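3-hydroxyacyl-CoA dehydrogenase (Burkholderia thailandensis, PDB 4XGN) probably catalyses the NAD-dependent oxidation of 3-hydroxyacyl-CoA to 3-oxoacyl-CoA, as a tetrameric member of the short-chain dehydrogenase family. Local coordinates at residues A[192-197]-A[249-254]; A[150-155]-A[171-176]; A[113-118]-A[163-168]. One frame throughout, in Å; residues are numbered along the deposited sequence.

All three contacts hold residues of the NAD pocket. Contact 1 pairs the last two strands of the central parallel sheet. Contact 2 lays helix 164-184 against the end of strand 146-151, the other neighbour of strand 189-196. The two centres are 10 Å apart, and backbone bonds join them, with A152 N 2.8 Å from I194 O. Contact 3 uses the start of the same helix 164-184 and sits with its centre 11 Å from that of contact 2. There S153 OG comes within 3.5 Å of Y166 CE2, beside the nicotinamide riboside. Contacts 1 and 3 do not touch. Their nearest atoms are about 6 Å apart, and both reach NAD.

Contact 1: residues A[192-197]-A[249-254]; sequences MTIAPG and IRLDGA. With NAD (nicotinamide-adenine-dinucleotide), chain I.
M192 meets I249 through its methyl end. Its chain is bent at chi2 (-72°) and chi3, which swings CE round to lie 3.7 Å from I249 CD1. T193 contributes its backbone: its O accepts from I249 N at 2.9 Å. Its hydroxyl has its partner outside the pair, T177 of helix 164-184. I194 turns its side chain to the face shared with I249 and L251. Its CG2 branch lies beside L251 CB at 4.1 Å, the two side chains pointing the same way.

A195 uses both its N and its O on the strand of residues 249-251. Its N donates to I249 O at 2.8 Å and nearly straight, 174°. Its O accepts from L251 N. This ladder is a parallel pairing at the edge of the Rossmann-type sheet of short-chain dehydrogenases, where 248-251 is the outermost strand of the chain. A195 and R250 share the opposite face.

P196 carries the strand into the cofactor site. The proline ring lies against one face of the nicotinamide, on its C5N-C6N side, with P196 CB 3.5 Å from NAD C5N. G197 N closes the ladder on L251 O at 2.9 Å. G197 CA packs on D252 CB, while G197 O comes 3.2 Å from NAD C4N.

D252 joins R250 and A254 within its own segment. R250 grips its OD2 side-on with NE and NH2, in the guanidinium plane, with NE at 2.8 Å. R250 NH2 also forms a salt bridge with D158. D252 OD1 accepts from A254 N, an Asx turn. At this outer edge I249 packs on I249 of the second subunit, and R250 N bonds to E247 of that subunit.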
loop_
_atom_site.group_PDB
_atom_site.type_symbol
_atom_site.label_atom_id
_atom_site.label_comp_id
_atom_site.label_asym_id
_atom_site.label_seq_id
_atom_site.Cartn_x
_atom_site.Cartn_y
_atom_site.Cartn_z
ATOM N N MET A 192 3.038 -14.778 8.055
ATOM C CA MET A 192 3.494 -14.082 6.849
ATOM C C MET A 192 2.678 -14.520 5.639
ATOM O O MET A 192 2.099 -15.637 5.597
ATOM C CB MET A 192 4.961 -14.418 6.583
ATOM C CG MET A 192 5.983 -13.777 7.523
ATOM S SD MET A 192 6.168 -12.024 7.236
ATOM C CE MET A 192 6.714 -11.992 5.553
ATOM N N THR A 193 2.719 -13.677 4.604
ATOM C CA THR A 193 2.072 -13.999 3.347
ATOM C C THR A 193 3.033 -13.752 2.175
ATOM O O THR A 193 3.753 -12.743 2.174
ATOM C CB THR A 193 0.769 -13.150 3.206
ATOM O OG1 THR A 193 -0.117 -13.503 4.284
ATOM C CG2 THR A 193 0.099 -13.444 1.886
ATOM N N ILE A 194 2.986 -14.628 1.189
ATOM C CA ILE A 194 3.665 -14.492 -0.097
ATOM C C ILE A 194 2.574 -14.212 -1.128
ATOM O O ILE A 194 1.557 -14.896 -1.132
ATOM C CB ILE A 194 4.465 -15.758 -0.474
ATOM C CG1 ILE A 194 5.586 -16.013 0.568
ATOM C CG2 ILE A 194 5.114 -15.576 -1.859
ATOM C CD1 ILE A 194 6.216 -17.413 0.506
ATOM N N ALA A 195 2.791 -13.167 -1.953
ATOM C CA ALA A 195 1.905 -12.816 -3.058
ATOM C C ALA A 195 2.635 -13.127 -4.355
ATOM O O ALA A 195 3.362 -12.312 -4.890
ATOM C CB ALA A 195 1.513 -11.314 -2.984
ATOM N N PRO A 196 2.461 -14.337 -4.899
ATOM C CA PRO A 196 3.141 -14.648 -6.153
ATOM C C PRO A 196 2.561 -13.950 -7.370
ATOM O O PRO A 196 1.363 -13.607 -7.402
ATOM C CB PRO A 196 2.995 -16.191 -6.277
ATOM C CG PRO A 196 2.475 -16.648 -4.942
ATOM C CD PRO A 196 1.758 -15.511 -4.334
ATOM N N GLY A 197 3.406 -13.731 -8.374
ATOM C CA GLY A 197 2.967 -13.241 -9.659
ATOM C C GLY A 197 2.419 -14.348 -10.553
ATOM O O GLY A 197 1.226 -14.674 -10.464
ATOM N N ILE A 249 4.758 -10.357 0.927
ATOM C CA ILE A 249 5.908 -10.173 0.006
ATOM C C ILE A 249 5.496 -10.560 -1.405
ATOM O O ILE A 249 5.127 -11.698 -1.665
ATOM C CB ILE A 249 7.137 -10.992 0.421
ATOM C CG1 ILE A 249 7.582 -10.599 1.832
ATOM C CG2 ILE A 249 8.249 -10.882 -0.617
ATOM C CD1 ILE A 249 8.593 -11.543 2.403
ATOM N N ARG A 250 5.514 -9.577 -2.301
ATOM C CA ARG A 250 5.343 -9.857 -3.744
ATOM C C ARG A 250 6.532 -10.661 -4.264
ATOM O O ARG A 250 7.697 -10.262 -4.083
ATOM C CB ARG A 250 5.191 -8.581 -4.531
ATOM C CG ARG A 250 3.956 -7.783 -4.125
ATOM C CD ARG A 250 3.801 -6.487 -4.934
ATOM N NE ARG A 250 3.578 -6.762 -6.364
ATOM C CZ ARG A 250 2.550 -6.411 -7.130
ATOM N NH1 ARG A 250 1.603 -5.601 -6.717
ATOM N NH2 ARG A 250 2.520 -6.816 -8.390
ATOM N N LEU A 251 6.248 -11.762 -4.951
ATOM C CA LEU A 251 7.299 -12.575 -5.563
ATOM C C LEU A 251 6.884 -12.706 -7.028
ATOM O O LEU A 251 6.123 -13.590 -7.393
ATOM C CB LEU A 251 7.386 -13.958 -4.912
ATOM C CG LEU A 251 8.440 -14.923 -5.451
ATOM C CD1 LEU A 251 9.836 -14.406 -5.114
ATOM C CD2 LEU A 251 8.209 -16.306 -4.858
ATOM N N ASP A 252 7.356 -11.789 -7.870
ATOM C CA ASP A 252 6.683 -11.592 -9.140
ATOM C C ASP A 252 7.530 -11.043 -10.298
ATOM O O ASP A 252 6.985 -10.696 -11.304
ATOM C CB ASP A 252 5.480 -10.686 -8.916
ATOM C CG ASP A 252 5.864 -9.276 -8.463
ATOM O OD1 ASP A 252 7.096 -8.931 -8.432
ATOM O OD2 ASP A 252 4.923 -8.527 -8.115
ATOM N N GLY A 253 8.849 -10.992 -10.168
ATOM C CA GLY A 253 9.645 -10.462 -11.265
ATOM C C GLY A 253 9.357 -9.005 -11.613
ATOM O O GLY A 253 9.665 -8.561 -12.704
ATOM N N ALA A 254 8.786 -8.271 -10.662
ATOM C CA ALA A 254 8.382 -6.849 -10.831
ATOM C C ALA A 254 7.241 -6.634 -11.792
ATOM O O ALA A 254 6.969 -5.484 -12.126
ATOM C CB ALA A 254 9.561 -5.931 -11.209
HETATM P PA NAD I . -2.280 -25.949 -8.227
HETATM O O1A NAD I . -3.626 -26.021 -8.855
HETATM O O2A NAD I . -1.150 -26.639 -8.926
HETATM O O5B NAD I . -2.326 -26.464 -6.709
HETATM C C5B NAD I . -3.401 -26.138 -5.856
HETATM C C4B NAD I . -3.693 -27.339 -4.940
HETATM O O4B NAD I . -4.723 -26.908 -4.209
HETATM C C3B NAD I . -4.209 -28.560 -5.745
HETATM O O3B NAD I . -3.451 -29.714 -5.581
HETATM C C2B NAD I . -5.656 -28.612 -5.222
HETATM O O2B NAD I . -6.214 -29.969 -5.371
HETATM C C1B NAD I . -5.629 -28.105 -3.992
HETATM N N9A NAD I . -6.898 -27.606 -3.562
HETATM C C8A NAD I . -7.832 -26.879 -4.253
HETATM N N7A NAD I . -8.939 -26.680 -3.466
HETATM C C5A NAD I . -8.639 -27.264 -2.314
HETATM C C6A NAD I . -9.359 -27.365 -1.152
HETATM N N6A NAD I . -10.685 -26.915 -0.880
HETATM N N1A NAD I . -8.819 -28.012 -0.108
HETATM C C2A NAD I . -7.572 -28.570 -0.180
HETATM N N3A NAD I . -6.839 -28.457 -1.327
HETATM C C4A NAD I . -7.414 -27.820 -2.370
HETATM O O3 NAD I . -2.036 -24.361 -8.229
HETATM P PN NAD I . -0.768 -23.600 -7.544
HETATM O O1N NAD I . -0.223 -22.707 -8.609
HETATM O O2N NAD I . 0.263 -24.506 -6.890
HETATM O O5D NAD I . -1.489 -22.687 -6.418
HETATM C C5D NAD I . -0.994 -22.587 -5.084
HETATM C C4D NAD I . -1.381 -21.317 -4.427
HETATM O O4D NAD I . -0.707 -20.335 -5.096
HETATM C C3D NAD I . -2.889 -20.999 -4.584
HETATM O O3D NAD I . -3.390 -20.390 -3.475
HETATM C C2D NAD I . -2.829 -20.038 -5.804
HETATM O O2D NAD I . -4.080 -19.214 -5.898
HETATM C C1D NAD I . -1.765 -19.299 -5.568
HETATM N N1N NAD I . -1.131 -18.592 -6.675
HETATM C C2N NAD I . -0.711 -19.213 -7.829
HETATM C C3N NAD I . -0.111 -18.510 -8.866
HETATM C C7N NAD I . 0.314 -19.143 -10.157
HETATM O O7N NAD I . 0.605 -18.433 -11.091
HETATM N N7N NAD I . 0.415 -20.555 -10.271
HETATM C C4N NAD I . 0.086 -17.123 -8.699
HETATM C C5N NAD I . -0.298 -16.508 -7.534
HETATM C C6N NAD I . -0.895 -17.234 -6.526
#

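Contact 2: residues A[150-155]-A[171-176]; sequences STASVA and AGVAGM. With NAD (nicotinamide-adenine-dinucleotide), chain I.
This is an apolar strand-to-helix contact: S150 and A152, at the end of strand 146-151 and the start of its loop, pack on V173 and A174 of helix 164-184. No hydrogen bond crosses it. The strand, this helix and strand 189-196 form a beta-alpha-beta unit of the Rossmann-type fold.

V173 carries most of the touching. Its CG1 lies anti to the backbone N (chi1 168°), and this branch is the one that meets the strand. It lies 3.8 Å from S150 CB and 3.9 Å from T151 O. A152 follows with its methyl: CB is 4.3 Å from A174 CB and touches V173 CG1 at about the same range.

T151 points away from the helix. Its CG2 is 3.4 Å from NAD O4D. The hydroxyls of S150 and T151 both find partners outside the pair, S150 OG with the side chain of N90 and T151 OG1 with Y231 and the carbonyl of N90. The loop then runs past the nicotinamide. S153 OG is 3.8 Å from NAD C5N, and it accepts from A155 N at 2.9 Å and 165°, a capping bond at the turn into the next helix. The position of S153 is consistent with the active-site serine of short-chain dehydrogenases, beside Y166 and K170.

Helix 109-135 closes one flank, with L120 on V173 and T123 and I127 on S150, while strand 189-196 bonds to the backbone of S150 and A152, and A171 packs on A171 of the third subunit.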
loop_
_atom_site.group_PDB
_atom_site.type_symbol
_atom_site.label_atom_id
_atom_site.label_comp_id
_atom_site.label_asym_id
_atom_site.label_seq_id
_atom_site.Cartn_x
_atom_site.Cartn_y
_atom_site.Cartn_z
ATOM N N SER A 150 1.027 -18.009 4.360
ATOM C CA SER A 150 -0.119 -18.129 3.453
ATOM C C SER A 150 0.204 -17.556 2.088
ATOM O O SER A 150 1.181 -16.805 1.918
ATOM C CB SER A 150 -1.315 -17.472 4.051
ATOM O OG SER A 150 -1.662 -18.022 5.311
ATOM N N THR A 151 -0.605 -17.965 1.101
ATOM C CA THR A 151 -0.385 -17.554 -0.272
ATOM C C THR A 151 -1.514 -16.647 -0.699
ATOM O O THR A 151 -2.682 -17.055 -0.770
ATOM C CB THR A 151 -0.277 -18.756 -1.232
ATOM O OG1 THR A 151 0.622 -19.757 -0.687
ATOM C CG2 THR A 151 0.197 -18.285 -2.589
ATOM N N ALA A 152 -1.202 -15.387 -0.959
ATOM C CA ALA A 152 -2.099 -14.505 -1.581
ATOM C C ALA A 152 -1.840 -14.588 -3.117
ATOM O O ALA A 152 -1.903 -15.679 -3.673
ATOM C CB ALA A 152 -1.988 -13.108 -1.001
ATOM N N SER A 153 -1.591 -13.465 -3.775
ATOM C CA SER A 153 -1.358 -13.318 -5.226
ATOM C C SER A 153 -1.161 -11.842 -5.434
ATOM O O SER A 153 -1.654 -11.032 -4.660
ATOM C CB SER A 153 -2.606 -13.713 -6.020
ATOM O OG SER A 153 -2.486 -13.365 -7.385
ATOM N N VAL A 154 -0.498 -11.492 -6.535
ATOM C CA VAL A 154 -0.448 -10.118 -6.978
ATOM C C VAL A 154 -1.866 -9.631 -7.336
ATOM O O VAL A 154 -2.114 -8.443 -7.315
ATOM C CB VAL A 154 0.536 -9.909 -8.149
ATOM C CG1 VAL A 154 1.959 -10.212 -7.712
ATOM C CG2 VAL A 154 0.108 -10.643 -9.405
ATOM N N ALA A 155 -2.801 -10.533 -7.565
ATOM C CA ALA A 155 -4.195 -10.149 -7.765
ATOM C C ALA A 155 -4.814 -9.448 -6.535
ATOM O O ALA A 155 -5.845 -8.786 -6.687
ATOM C CB ALA A 155 -5.050 -11.370 -8.137
ATOM N N ALA A 171 -6.785 -10.633 -1.505
ATOM C CA ALA A 171 -6.648 -9.413 -0.679
ATOM C C ALA A 171 -7.083 -9.669 0.753
ATOM O O ALA A 171 -6.500 -9.131 1.689
ATOM C CB ALA A 171 -7.505 -8.303 -1.285
ATOM N N GLY A 172 -8.125 -10.469 0.933
ATOM C CA GLY A 172 -8.519 -10.927 2.282
ATOM C C GLY A 172 -7.385 -11.635 3.041
ATOM O O GLY A 172 -7.071 -11.330 4.204
ATOM N N VAL A 173 -6.735 -12.559 2.345
ATOM C CA VAL A 173 -5.598 -13.322 2.909
ATOM C C VAL A 173 -4.484 -12.334 3.262
ATOM O O VAL A 173 -3.969 -12.345 4.393
ATOM C CB VAL A 173 -5.100 -14.411 1.931
ATOM C CG1 VAL A 173 -3.751 -14.991 2.402
ATOM C CG2 VAL A 173 -6.127 -15.514 1.778
ATOM N N ALA A 174 -4.144 -11.458 2.307
ATOM C CA ALA A 174 -3.104 -10.451 2.573
ATOM C C ALA A 174 -3.452 -9.589 3.787
ATOM O O ALA A 174 -2.618 -9.377 4.684
ATOM C CB ALA A 174 -2.852 -9.607 1.343
ATOM N N GLY A 175 -4.646 -9.044 3.790
ATOM C CA GLY A 175 -5.053 -8.095 4.831
ATOM C C GLY A 175 -5.202 -8.683 6.233
ATOM O O GLY A 175 -5.047 -7.954 7.193
ATOM N N MET A 176 -5.454 -9.985 6.356
ATOM C CA MET A 176 -5.536 -10.602 7.671
ATOM C C MET A 176 -4.193 -10.987 8.241
ATOM O O MET A 176 -4.113 -11.337 9.422
ATOM C CB MET A 176 -6.521 -11.782 7.715
ATOM C CG MET A 176 -6.058 -13.042 7.103
ATOM S SD MET A 176 -7.447 -14.255 7.101
ATOM C CE MET A 176 -6.599 -15.670 6.448
HETATM P PA NAD I . -2.280 -25.949 -8.227
HETATM O O1A NAD I . -3.626 -26.021 -8.855
HETATM O O2A NAD I . -1.150 -26.639 -8.926
HETATM O O5B NAD I . -2.326 -26.464 -6.709
HETATM C C5B NAD I . -3.401 -26.138 -5.856
HETATM C C4B NAD I . -3.693 -27.339 -4.940
HETATM O O4B NAD I . -4.723 -26.908 -4.209
HETATM C C3B NAD I . -4.209 -28.560 -5.745
HETATM O O3B NAD I . -3.451 -29.714 -5.581
HETATM C C2B NAD I . -5.656 -28.612 -5.222
HETATM O O2B NAD I . -6.214 -29.969 -5.371
HETATM C C1B NAD I . -5.629 -28.105 -3.992
HETATM N N9A NAD I . -6.898 -27.606 -3.562
HETATM C C8A NAD I . -7.832 -26.879 -4.253
HETATM N N7A NAD I . -8.939 -26.680 -3.466
HETATM C C5A NAD I . -8.639 -27.264 -2.314
HETATM C C6A NAD I . -9.359 -27.365 -1.152
HETATM N N6A NAD I . -10.685 -26.915 -0.880
HETATM N N1A NAD I . -8.819 -28.012 -0.108
HETATM C C2A NAD I . -7.572 -28.570 -0.180
HETATM N N3A NAD I . -6.839 -28.457 -1.327
HETATM C C4A NAD I . -7.414 -27.820 -2.370
HETATM O O3 NAD I . -2.036 -24.361 -8.229
HETATM P PN NAD I . -0.768 -23.600 -7.544
HETATM O O1N NAD I . -0.223 -22.707 -8.609
HETATM O O2N NAD I . 0.263 -24.506 -6.890
HETATM O O5D NAD I . -1.489 -22.687 -6.418
HETATM C C5D NAD I . -0.994 -22.587 -5.084
HETATM C C4D NAD I . -1.381 -21.317 -4.427
HETATM O O4D NAD I . -0.707 -20.335 -5.096
HETATM C C3D NAD I . -2.889 -20.999 -4.584
HETATM O O3D NAD I . -3.390 -20.390 -3.475
HETATM C C2D NAD I . -2.829 -20.038 -5.804
HETATM O O2D NAD I . -4.080 -19.214 -5.898
HETATM C C1D NAD I . -1.765 -19.299 -5.568
HETATM N N1N NAD I . -1.131 -18.592 -6.675
HETATM C C2N NAD I . -0.711 -19.213 -7.829
HETATM C C3N NAD I . -0.111 -18.510 -8.866
HETATM C C7N NAD I . 0.314 -19.143 -10.157
HETATM O O7N NAD I . 0.605 -18.433 -11.091
HETATM N N7N NAD I . 0.415 -20.555 -10.271
HETATM C C4N NAD I . 0.086 -17.123 -8.699
HETATM C C5N NAD I . -0.298 -16.508 -7.534
HETATM C C6N NAD I . -0.895 -17.234 -6.526
#

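Contact 3: residues A[113-118]-A[163-168]; sequences AKTITV and QAAYAA. With NAD (nicotinamide-adenine-dinucleotide), chain I; EDO (1,2-ethanediol), chain J.
T115 sets a methyl on the backbone carbonyl of A165, and no hydrogen bond crosses between the two helices. With OG1 beside the backbone N (chi1 -59°), T115 CG2 falls anti to that N and rests 3.7 Å from A165 O. The helices meet at a small angle, 23°, and the segment axes come within 8.6 Å. T115 and A165 are small where they pass, and their CB atoms are 3.9 Å apart. The T115 hydroxyl is held within its own helix by L111 O. I116 CD1 reaches towards A168 CB, but I116 has two conformers, so this touch is doubtful.

Y166 grazes T115 CG2 only with its backbone N. Its side chain leaves away from helix 109-135, and its OH ends at the cofactor. This OH is 2.6 Å from NAD O2D, which lies in the ring plane at the edge, and 2.7 Å from O1 of an ethanediol, probably from the crystallisation liquor. Y166 and K170 form the YxxxK motif of short-chain dehydrogenases, consistent with Y166 being the active-site tyrosine.

F112 of helix 109-135 adds to the packing on A165 and A168. Helices 109-135 and 164-184 together face the third subunit, where I116 meets its counterpart and A164 packs on I180.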
loop_
_atom_site.group_PDB
_atom_site.type_symbol
_atom_site.label_atom_id
_atom_site.label_comp_id
_atom_site.label_asym_id
_atom_site.label_seq_id
_atom_site.Cartn_x
_atom_site.Cartn_y
_atom_site.Cartn_z
ATOM N N ALA A 113 -18.678 -16.963 -4.129
ATOM C CA ALA A 113 -18.689 -17.572 -2.814
ATOM C C ALA A 113 -17.730 -18.761 -2.703
ATOM O O ALA A 113 -16.983 -18.835 -1.706
ATOM C CB ALA A 113 -20.086 -17.988 -2.416
ATOM N N LYS A 114 -17.658 -19.617 -3.724
ATOM C CA LYS A 114 -16.762 -20.784 -3.683
ATOM C C LYS A 114 -15.303 -20.357 -3.639
ATOM O O LYS A 114 -14.494 -20.917 -2.881
ATOM C CB LYS A 114 -16.974 -21.707 -4.880
ATOM C CG LYS A 114 -15.964 -22.844 -4.934
ATOM C CD LYS A 114 -16.444 -24.028 -5.747
ATOM C CE LYS A 114 -15.445 -25.162 -5.553
ATOM N NZ LYS A 114 -15.683 -25.871 -4.258
ATOM N N THR A 115 -14.964 -19.344 -4.441
ATOM C CA THR A 115 -13.563 -18.857 -4.458
ATOM C C THR A 115 -13.157 -18.334 -3.097
ATOM O O THR A 115 -12.063 -18.610 -2.577
ATOM C CB THR A 115 -13.429 -17.747 -5.516
ATOM O OG1 THR A 115 -13.810 -18.292 -6.779
ATOM C CG2 THR A 115 -11.985 -17.214 -5.591
ATOM N N ILE A 116 -14.034 -17.518 -2.527
ATOM C CA ILE A 116 -13.823 -16.971 -1.192
ATOM C C ILE A 116 -13.732 -18.095 -0.148
ATOM O O ILE A 116 -12.891 -18.036 0.765
ATOM C CB ILE A 116 -14.904 -15.921 -0.838
ATOM C CG1 ILE A 116 -14.437 -14.542 -1.265
ATOM C CG2 ILE A 116 -15.201 -15.867 0.656
ATOM C CD1 ILE A 116 -14.178 -14.332 -2.750
ATOM N N THR A 117 -14.589 -19.093 -0.283
ATOM C CA THR A 117 -14.609 -20.203 0.679
ATOM C C THR A 117 -13.335 -21.038 0.678
ATOM O O THR A 117 -12.762 -21.314 1.748
ATOM C CB THR A 117 -15.885 -21.052 0.541
ATOM O OG1 THR A 117 -16.995 -20.203 0.826
ATOM C CG2 THR A 117 -15.841 -22.225 1.489
ATOM N N VAL A 118 -12.840 -21.384 -0.501
ATOM C CA VAL A 118 -11.613 -22.127 -0.554
ATOM C C VAL A 118 -10.418 -21.299 -0.165
ATOM O O VAL A 118 -9.611 -21.717 0.658
ATOM C CB VAL A 118 -11.389 -22.751 -1.930
ATOM C CG1 VAL A 118 -10.052 -23.442 -2.025
ATOM C CG2 VAL A 118 -12.512 -23.736 -2.223
ATOM N N GLN A 163 -11.150 -11.162 -12.500
ATOM C CA GLN A 163 -10.580 -11.636 -11.245
ATOM C C GLN A 163 -11.185 -11.054 -9.976
ATOM O O GLN A 163 -10.571 -11.115 -8.915
ATOM C CB GLN A 163 -9.087 -11.345 -11.179
ATOM C CG GLN A 163 -8.226 -12.014 -12.178
ATOM C CD GLN A 163 -6.766 -11.906 -11.754
ATOM O OE1 GLN A 163 -6.292 -10.821 -11.474
ATOM N NE2 GLN A 163 -6.045 -13.047 -11.655
ATOM N N ALA A 164 -12.389 -10.502 -10.041
ATOM C CA ALA A 164 -12.978 -9.937 -8.829
ATOM C C ALA A 164 -13.032 -10.921 -7.652
ATOM O O ALA A 164 -12.592 -10.593 -6.536
ATOM C CB ALA A 164 -14.329 -9.367 -9.108
ATOM N N ALA A 165 -13.478 -12.146 -7.908
ATOM C CA ALA A 165 -13.543 -13.145 -6.841
ATOM C C ALA A 165 -12.162 -13.540 -6.310
ATOM O O ALA A 165 -11.935 -13.532 -5.105
ATOM C CB ALA A 165 -14.264 -14.393 -7.288
ATOM N N TYR A 166 -11.254 -13.856 -7.220
ATOM C CA TYR A 166 -9.891 -14.244 -6.847
ATOM C C TYR A 166 -9.176 -13.104 -6.116
ATOM O O TYR A 166 -8.631 -13.302 -5.049
ATOM C CB TYR A 166 -9.138 -14.630 -8.095
ATOM C CG TYR A 166 -7.774 -15.230 -7.844
ATOM C CD1 TYR A 166 -7.642 -16.455 -7.236
ATOM C CD2 TYR A 166 -6.646 -14.609 -8.305
ATOM C CE1 TYR A 166 -6.406 -17.033 -7.054
ATOM C CE2 TYR A 166 -5.392 -15.163 -8.111
ATOM C CZ TYR A 166 -5.284 -16.399 -7.516
ATOM O OH TYR A 166 -4.050 -17.022 -7.335
ATOM N N ALA A 167 -9.286 -11.898 -6.660
ATOM C CA ALA A 167 -8.671 -10.749 -6.025
ATOM C C ALA A 167 -9.249 -10.481 -4.640
ATOM O O ALA A 167 -8.514 -10.253 -3.681
ATOM C CB ALA A 167 -8.847 -9.520 -6.885
ATOM N N ALA A 168 -10.571 -10.556 -4.511
ATOM C CA ALA A 168 -11.173 -10.416 -3.176
ATOM C C ALA A 168 -10.620 -11.409 -2.180
ATOM O O ALA A 168 -10.274 -11.061 -1.084
ATOM C CB ALA A 168 -12.680 -10.543 -3.242
HETATM P PA NAD I . -2.280 -25.949 -8.227
HETATM O O1A NAD I . -3.626 -26.021 -8.855
HETATM O O2A NAD I . -1.150 -26.639 -8.926
HETATM O O5B NAD I . -2.326 -26.464 -6.709
HETATM C C5B NAD I . -3.401 -26.138 -5.856
HETATM C C4B NAD I . -3.693 -27.339 -4.940
HETATM O O4B NAD I . -4.723 -26.908 -4.209
HETATM C C3B NAD I . -4.209 -28.560 -5.745
HETATM O O3B NAD I . -3.451 -29.714 -5.581
HETATM C C2B NAD I . -5.656 -28.612 -5.222
HETATM O O2B NAD I . -6.214 -29.969 -5.371
HETATM C C1B NAD I . -5.629 -28.105 -3.992
HETATM N N9A NAD I . -6.898 -27.606 -3.562
HETATM C C8A NAD I . -7.832 -26.879 -4.253
HETATM N N7A NAD I . -8.939 -26.680 -3.466
HETATM C C5A NAD I . -8.639 -27.264 -2.314
HETATM C C6A NAD I . -9.359 -27.365 -1.152
HETATM N N6A NAD I . -10.685 -26.915 -0.880
HETATM N N1A NAD I . -8.819 -28.012 -0.108
HETATM C C2A NAD I . -7.572 -28.570 -0.180
HETATM N N3A NAD I . -6.839 -28.457 -1.327
HETATM C C4A NAD I . -7.414 -27.820 -2.370
HETATM O O3 NAD I . -2.036 -24.361 -8.229
HETATM P PN NAD I . -0.768 -23.600 -7.544
HETATM O O1N NAD I . -0.223 -22.707 -8.609
HETATM O O2N NAD I . 0.263 -24.506 -6.890
HETATM O O5D NAD I . -1.489 -22.687 -6.418
HETATM C C5D NAD I . -0.994 -22.587 -5.084
HETATM C C4D NAD I . -1.381 -21.317 -4.427
HETATM O O4D NAD I . -0.707 -20.335 -5.096
HETATM C C3D NAD I . -2.889 -20.999 -4.584
HETATM O O3D NAD I . -3.390 -20.390 -3.475
HETATM C C2D NAD I . -2.829 -20.038 -5.804
HETATM O O2D NAD I . -4.080 -19.214 -5.898
HETATM C C1D NAD I . -1.765 -19.299 -5.568
HETATM N N1N NAD I . -1.131 -18.592 -6.675
HETATM C C2N NAD I . -0.711 -19.213 -7.829
HETATM C C3N NAD I . -0.111 -18.510 -8.866
HETATM C C7N NAD I . 0.314 -19.143 -10.157
HETATM O O7N NAD I . 0.605 -18.433 -11.091
HETATM N N7N NAD I . 0.415 -20.555 -10.271
HETATM C C4N NAD I . 0.086 -17.123 -8.699
HETATM C C5N NAD I . -0.298 -16.508 -7.534
HETATM C C6N NAD I . -0.895 -17.234 -6.526
HETATM C C1 EDO J . -3.554 -16.872 -10.904
HETATM O O1 EDO J . -2.888 -16.447 -9.692
HETATM C C2 EDO J . -2.614 -17.734 -11.776
HETATM O O2 EDO J . -1.472 -16.978 -12.240
#